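Local coordinates for protein exopolyphosphatase (Cytophaga hutchinsonii, PDB 3MDQ) that probably hydrolyses inorganic polyphosphate from the chain end, releasing orthophosphate, as a Ppx/GppA phosphatase of the actin-like ATPase clan, at residues A[84-89]-A[112-117]; A[135-138]-A[143-146]. All blocks are in the same frame, centred on the assembly; numbering follows the deposited sequence.

Interaction 1 (A[84-89]-A[112-117]); sequences AVRSGS and AREAEL
Arg-86 and Glu-114 form a salt bridge that ties helix 83-87 to helix 111-125 in the Ppx/GppA phosphatase fold, which is related to actin. The bridge sets a carboxylate beside a bound sulfate, a position consistent with an anion pocket. The backbones stand well apart, the nearest CA atoms, of Arg-86 and Glu-114, being 11.4 Å from each other, and two extended side chains span the gap.

The ionic contact is a two-to-one grip: both terminal nitrogens of the arginine converge on a single carboxylate oxygen. Arg-86 NH1 donates to Glu-114 OE1 at 2.9 Å, and Arg-86 NH2 reaches Glu-114 OE1 at 3.0 Å. OE1 lies practically in the guanidinium plane, shared by the two terminal nitrogens, and both bonds are somewhat bent; the carboxylate is turned 61° from that plane. Glu-114 reaches out with CG anti to its own N (chi1 -177°) and stays straight through chi2, which carries OE1 to the arginine.

Further polar partners fix the guanidinium: NH2 also pairs with Glu-160 and NH1 donates to the carbonyl of Ile-109. Replacing Arg-86 with a leucine would probably leave the acids Glu-114 and Glu-160 without their shared positive mate and free the Glu-114 carboxylate to turn.

Within helix 111-125 a second ion pair joins residues three apart, Arg-113 NH1 donating to Glu-116 OE1 at 2.9 Å. Leu-117 CD2 lies 3.7 Å above the plane of the Arg-113 guanidinium, offset toward its rim. In the bridge between the helices, NH2 meets OE1 almost in line with the carboxylate C-O bond, while NH1 approaches from 36° out of the carboxylate plane.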
ATOM      1  N   ALA A  84       4.018   8.353   6.729  1.00 12.42           N
ATOM      2  CA  ALA A  84       3.885   9.796   6.913  1.00 12.43           C
ATOM      3  C   ALA A  84       3.749  10.159   8.404  1.00 12.13           C
ATOM      4  O   ALA A  84       4.235  11.184   8.853  1.00 12.43           O
ATOM      5  CB  ALA A  84       2.705  10.361   6.137  1.00 12.93           C
ATOM      6  N   VAL A  85       3.101   9.304   9.169  1.00 10.62           N
ATOM      7  CA  VAL A  85       2.919   9.556  10.603  1.00 11.02           C
ATOM      8  C   VAL A  85       4.239   9.366  11.338  1.00 10.27           C
ATOM      9  O   VAL A  85       4.742  10.276  12.039  1.00 13.46           O
ATOM     10  CB  VAL A  85       1.834   8.660  11.190  1.00 12.61           C
ATOM     11  CG1 VAL A  85       1.731   8.839  12.717  1.00 14.20           C
ATOM     12  CG2 VAL A  85       0.453   8.912  10.533  1.00 14.04           C
ATOM     13  N   ARG A  86       4.910   8.244  11.148  1.00 10.15           N
ATOM     14  CA  ARG A  86       6.152   8.022  11.884  1.00 11.29           C
ATOM     15  C   ARG A  86       7.298   8.990  11.482  1.00 11.47           C
ATOM     16  O   ARG A  86       8.166   9.279  12.311  1.00 14.64           O
ATOM     17  CB  ARG A  86       6.606   6.555  11.804  1.00 15.87           C
ATOM     18  CG  ARG A  86       7.077   6.104  10.499  1.00 14.09           C
ATOM     19  CD  ARG A  86       7.409   4.578  10.506  1.00 15.07           C
ATOM     20  NE  ARG A  86       7.591   4.153   9.140  1.00 13.88           N
ATOM     21  CZ  ARG A  86       6.831   3.295   8.469  1.00 10.71           C
ATOM     22  NH1 ARG A  86       5.845   2.648   9.042  1.00 11.64           N
ATOM     23  NH2 ARG A  86       7.081   3.077   7.182  1.00 14.84           N
ATOM     24  N   SER A  87       7.258   9.466  10.237  0.50 11.80           N
ATOM     25  CA  SER A  87       8.262  10.314   9.659  0.50 10.98           C
ATOM     26  C   SER A  87       8.141  11.774  10.101  0.50 10.99           C
ATOM     27  O   SER A  87       9.136  12.502  10.150  0.50 13.03           O
ATOM     28  CB  SER A  87       8.111  10.249   8.129  0.50 11.35           C
ATOM     29  OG  SER A  87       9.205  10.859   7.500  0.50 15.86           O
ATOM     30  N   GLY A  88       6.914  12.202  10.399  1.00 10.18           N
ATOM     31  CA  GLY A  88       6.608  13.601  10.672  1.00 11.64           C
ATOM     32  C   GLY A  88       7.042  14.058  12.036  1.00 10.74           C
ATOM     33  O   GLY A  88       6.741  13.415  13.078  1.00 10.32           O
ATOM     34  N   SER A  89       7.822  15.143  12.050  1.00 10.65           N
ATOM     35  CA  SER A  89       8.344  15.649  13.319  1.00 10.37           C
ATOM     36  C   SER A  89       7.232  16.070  14.254  1.00 11.03           C
ATOM     37  O   SER A  89       7.385  15.965  15.475  1.00 11.81           O
ATOM     38  CB  SER A  89       9.282  16.832  13.103  1.00 11.21           C
ATOM     39  OG  SER A  89       8.567  17.880  12.469  1.00 13.15           O
ATOM     40  N   ALA A 112       9.416  -2.176   9.669  1.00 11.90           N
ATOM     41  CA  ALA A 112       9.594  -3.623   9.782  1.00 13.03           C
ATOM     42  C   ALA A 112       8.263  -4.254  10.146  1.00 11.45           C
ATOM     43  O   ALA A 112       7.839  -5.253   9.566  1.00 11.88           O
ATOM     44  CB  ALA A 112      10.712  -4.015  10.824  1.00 15.41           C
ATOM     45  N   ARG A 113       7.581  -3.672  11.135  1.00  9.61           N
ATOM     46  CA  ARG A 113       6.342  -4.274  11.618  1.00  9.51           C
ATOM     47  C   ARG A 113       5.254  -4.115  10.595  1.00  9.08           C
ATOM     48  O   ARG A 113       4.435  -5.021  10.394  1.00  9.96           O
ATOM     49  CB  ARG A 113       5.896  -3.589  12.898  1.00  9.89           C
ATOM     50  CG  ARG A 113       4.684  -4.203  13.561  1.00 11.18           C
ATOM     51  CD  ARG A 113       4.950  -5.620  13.953  1.00 13.95           C
ATOM     52  NE  ARG A 113       3.763  -6.265  14.538  1.00 15.33           N
ATOM     53  CZ  ARG A 113       3.482  -7.550  14.379  1.00 15.46           C
ATOM     54  NH1 ARG A 113       4.235  -8.317  13.629  1.00 16.52           N
ATOM     55  NH2 ARG A 113       2.388  -8.075  14.920  1.00 19.81           N
ATOM     56  N   GLU A 114       5.231  -2.970   9.914  1.00  9.12           N
ATOM     57  CA  GLU A 114       4.303  -2.743   8.796  1.00  8.82           C
ATOM     58  C   GLU A 114       4.467  -3.853   7.718  1.00  8.44           C
ATOM     59  O   GLU A 114       3.485  -4.433   7.246  1.00  9.67           O
ATOM     60  CB  GLU A 114       4.536  -1.354   8.169  1.00 10.88           C
ATOM     61  CG  GLU A 114       3.601  -0.995   7.072  1.00 10.99           C
ATOM     62  CD  GLU A 114       3.852   0.400   6.496  1.00 11.59           C
ATOM     63  OE1 GLU A 114       4.850   1.042   6.890  1.00 12.60           O
ATOM     64  OE2 GLU A 114       3.060   0.851   5.601  1.00 13.43           O
ATOM     65  N   ALA A 115       5.702  -4.152   7.383  1.00  7.44           N
ATOM     66  CA  ALA A 115       5.968  -5.204   6.419  1.00  7.99           C
ATOM     67  C   ALA A 115       5.435  -6.566   6.888  1.00  8.25           C
ATOM     68  O   ALA A 115       4.808  -7.321   6.118  1.00  8.72           O
ATOM     69  CB  ALA A 115       7.470  -5.274   6.127  1.00  8.65           C
ATOM     70  N   GLU A 116       5.684  -6.892   8.144  1.00  8.83           N
ATOM     71  CA  GLU A 116       5.191  -8.164   8.710  1.00  7.46           C
ATOM     72  C   GLU A 116       3.677  -8.260   8.614  1.00 10.46           C
ATOM     73  O   GLU A 116       3.102  -9.317   8.284  1.00 10.10           O
ATOM     74  CB  GLU A 116       5.664  -8.328  10.149  1.00  9.12           C
ATOM     75  CG  GLU A 116       7.152  -8.473  10.254  1.00 15.06           C
ATOM     76  CD  GLU A 116       7.664  -8.312  11.661  1.00 24.20           C
ATOM     77  OE1 GLU A 116       6.910  -7.965  12.588  1.00 15.35           O
ATOM     78  OE2 GLU A 116       8.886  -8.484  11.821  1.00 33.79           O
ATOM     79  N   LEU A 117       2.997  -7.176   8.988  1.00  9.89           N
ATOM     80  CA  LEU A 117       1.547  -7.188   9.021  1.00  8.39           C
ATOM     81  C   LEU A 117       0.990  -7.264   7.608  1.00  8.24           C
ATOM     82  O   LEU A 117       0.047  -8.014   7.356  1.00  8.13           O
ATOM     83  CB  LEU A 117       1.023  -5.959   9.767  1.00  8.78           C
ATOM     84  CG  LEU A 117       1.319  -5.885  11.241  1.00 10.85           C
ATOM     85  CD1 LEU A 117       1.072  -4.454  11.740  1.00 10.84           C
ATOM     86  CD2 LEU A 117       0.444  -6.899  12.028  1.00 10.10           C
TER

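Interaction 2 (A[135-138]-A[143-146]); sequences AMDI and VEFI
The beta hairpin of strands 133-138 and 143-148 is an antiparallel pair within a mixed sheet, its short segments 135-138 and 143-146 running at 172° with axes 4.7 Å apart. Two hydrogen-bonded pairs, Ala-135 with Ile-146 and Asp-137 with Glu-144, fix the register. Ala-135 N donates to Ile-146 O at 2.8 Å, and Asp-137 N to Glu-144 O at 2.9 Å; each pair is closed by the reciprocal bond.

On the face carrying Met-136, Ile-138, Val-143 and Phe-145, the contact is apolar and backed by helix 267-286. Selenomethionine Met-136 lies alongside Phe-145: its CB is 3.7 Å from Phe-145 CE1, and its SE makes an oblique Met-aromatic contact, 5.3 Å from the ring centroid. A bend at chi3 (-67°) brings the CE methyl of Met-136 back to Phe-145 CE1.

The other face is mixed: Ala-135 and Ile-146 pack on Phe-119 of helix 111-125, and Asp-137 and Glu-144 supply its acidic end. Asp-137 OD2 bonds to Ser-211, and Glu-144 OE2 is held by Ser-142 and Ser-158. A bound sulfate lies about 4 Å from the Asp-137 side chain, consistent with a pocket for phosphate groups. Across the pair, Asp-137 OD1 comes within 4.3 Å of Glu-144 OE1.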
ATOM      1  N   ALA A 135       6.882 -10.243  -1.923  1.00  8.23           N
ATOM      2  CA  ALA A 135       5.736  -9.353  -1.921  1.00  8.39           C
ATOM      3  C   ALA A 135       6.188  -7.923  -1.773  1.00 10.11           C
ATOM      4  O   ALA A 135       7.122  -7.651  -1.022  1.00 10.06           O
ATOM      5  CB  ALA A 135       4.752  -9.728  -0.758  1.00  9.96           C
HETATM    6  N   MSE A 136       5.504  -7.019  -2.489  1.00  8.94           N
HETATM    7  CA  MSE A 136       5.826  -5.597  -2.440  1.00 10.48           C
HETATM    8  C   MSE A 136       4.573  -4.732  -2.300  1.00 11.01           C
HETATM    9  O   MSE A 136       3.575  -4.938  -3.004  1.00 10.21           O
HETATM   10  CB  MSE A 136       6.671  -5.185  -3.646  1.00 14.36           C
HETATM   11  CG  MSE A 136       6.043  -5.320  -4.928  1.00 14.38           C
HETATM   12 SE   MSE A 136       7.318  -4.681  -6.363  0.75 13.75          SE
HETATM   13  CE  MSE A 136       7.488  -2.908  -6.081  1.00 15.24           C
ATOM     14  N   ASP A 137       4.601  -3.813  -1.338  1.00 10.59           N
ATOM     15  CA  ASP A 137       3.507  -2.894  -1.068  1.00  9.95           C
ATOM     16  C   ASP A 137       3.995  -1.488  -1.345  1.00 11.05           C
ATOM     17  O   ASP A 137       4.893  -1.016  -0.666  1.00 10.87           O
ATOM     18  CB  ASP A 137       3.013  -3.023   0.365  1.00 10.61           C
ATOM     19  CG  ASP A 137       1.806  -2.133   0.632  1.00 14.31           C
ATOM     20  OD1 ASP A 137       1.919  -0.891   0.485  1.00 16.16           O
ATOM     21  OD2 ASP A 137       0.729  -2.691   0.952  1.00 13.92           O
ATOM     22  N   ILE A 138       3.475  -0.863  -2.394  1.00 10.38           N
ATOM     23  CA  ILE A 138       3.835   0.516  -2.747  1.00 11.22           C
ATOM     24  C   ILE A 138       2.795   1.486  -2.243  1.00 12.12           C
ATOM     25  O   ILE A 138       1.594   1.370  -2.582  1.00 14.36           O
ATOM     26  CB  ILE A 138       3.932   0.710  -4.260  1.00 13.96           C
ATOM     27  CG1 ILE A 138       5.007  -0.207  -4.832  1.00 13.73           C
ATOM     28  CG2 ILE A 138       4.278   2.172  -4.553  1.00 16.38           C
ATOM     29  CD1 ILE A 138       5.034  -0.171  -6.377  1.00 17.50           C
ATOM     30  N   VAL A 143       7.712   1.845   0.777  1.00  8.12           N
ATOM     31  CA  VAL A 143       7.532   0.607   0.065  1.00  7.47           C
ATOM     32  C   VAL A 143       8.120  -0.518   0.934  1.00  8.45           C
ATOM     33  O   VAL A 143       9.272  -0.450   1.389  1.00  9.59           O
ATOM     34  CB  VAL A 143       8.237   0.620  -1.301  1.00  9.51           C
ATOM     35  CG1 VAL A 143       8.046  -0.723  -2.041  1.00 12.11           C
ATOM     36  CG2 VAL A 143       7.730   1.842  -2.183  1.00 10.30           C
ATOM     37  N   GLU A 144       7.294  -1.522   1.200  1.00  8.67           N
ATOM     38  CA  GLU A 144       7.713  -2.687   1.985  1.00  9.78           C
ATOM     39  C   GLU A 144       7.928  -3.881   1.052  1.00  9.37           C
ATOM     40  O   GLU A 144       7.121  -4.110   0.154  1.00  9.99           O
ATOM     41  CB  GLU A 144       6.682  -3.072   3.041  1.00 11.95           C
ATOM     42  CG  GLU A 144       6.607  -2.158   4.257  1.00 12.50           C
ATOM     43  CD  GLU A 144       6.081  -0.802   3.938  1.00 13.42           C
ATOM     44  OE1 GLU A 144       4.946  -0.698   3.463  1.00 13.88           O
ATOM     45  OE2 GLU A 144       6.821   0.194   4.180  1.00 14.60           O
ATOM     46  N   PHE A 145       9.002  -4.606   1.304  1.00  8.93           N
ATOM     47  CA  PHE A 145       9.321  -5.820   0.604  1.00  7.84           C
ATOM     48  C   PHE A 145       9.436  -6.944   1.607  1.00  8.53           C
ATOM     49  O   PHE A 145      10.057  -6.761   2.679  1.00  9.02           O
ATOM     50  CB  PHE A 145      10.638  -5.695  -0.117  1.00  7.97           C
ATOM     51  CG  PHE A 145      10.643  -4.704  -1.253  1.00  8.25           C
ATOM     52  CD1 PHE A 145      10.194  -5.063  -2.493  1.00  9.81           C
ATOM     53  CD2 PHE A 145      11.138  -3.430  -1.060  1.00 11.04           C
ATOM     54  CE1 PHE A 145      10.200  -4.152  -3.530  1.00  9.27           C
ATOM     55  CE2 PHE A 145      11.168  -2.537  -2.100  1.00  9.64           C
ATOM     56  CZ  PHE A 145      10.717  -2.890  -3.328  1.00  9.36           C
ATOM     57  N   ILE A 146       8.816  -8.085   1.297  1.00  7.94           N
ATOM     58  CA  ILE A 146       8.859  -9.249   2.159  1.00  7.96           C
ATOM     59  C   ILE A 146       9.141 -10.507   1.330  1.00  8.83           C
ATOM     60  O   ILE A 146       8.488 -10.704   0.278  1.00  8.88           O
ATOM     61  CB  ILE A 146       7.534  -9.476   2.927  1.00  7.68           C
ATOM     62  CG1 ILE A 146       7.016  -8.200   3.598  1.00  9.92           C
ATOM     63  CG2 ILE A 146       7.692 -10.628   3.950  1.00  9.27           C
ATOM     64  CD1 ILE A 146       5.991  -7.463   2.791  1.00  8.82           C
TER

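Interactions 1 and 2, whose centres lie about 13 Å apart, meet through acidic side chains. Glu-114 OE2, the oxygen not gripped by Arg-86, is 3.2 Å from Glu-144 OE1, which brings two acidic groups close together. Ala-115 CB packs on Glu-144 CG at 3.7 Å, seating helix 111-125 against the hairpin that follows it in the chain. A bound sulfate lies about 4 Å from the side chain of Glu-114, as one does from that of Asp-137. Sulfate probably comes from the crystallisation liquor, but its presence beside both side chains is consistent with an anion-binding region bordered by both interactions, perhaps where polyphosphate binds.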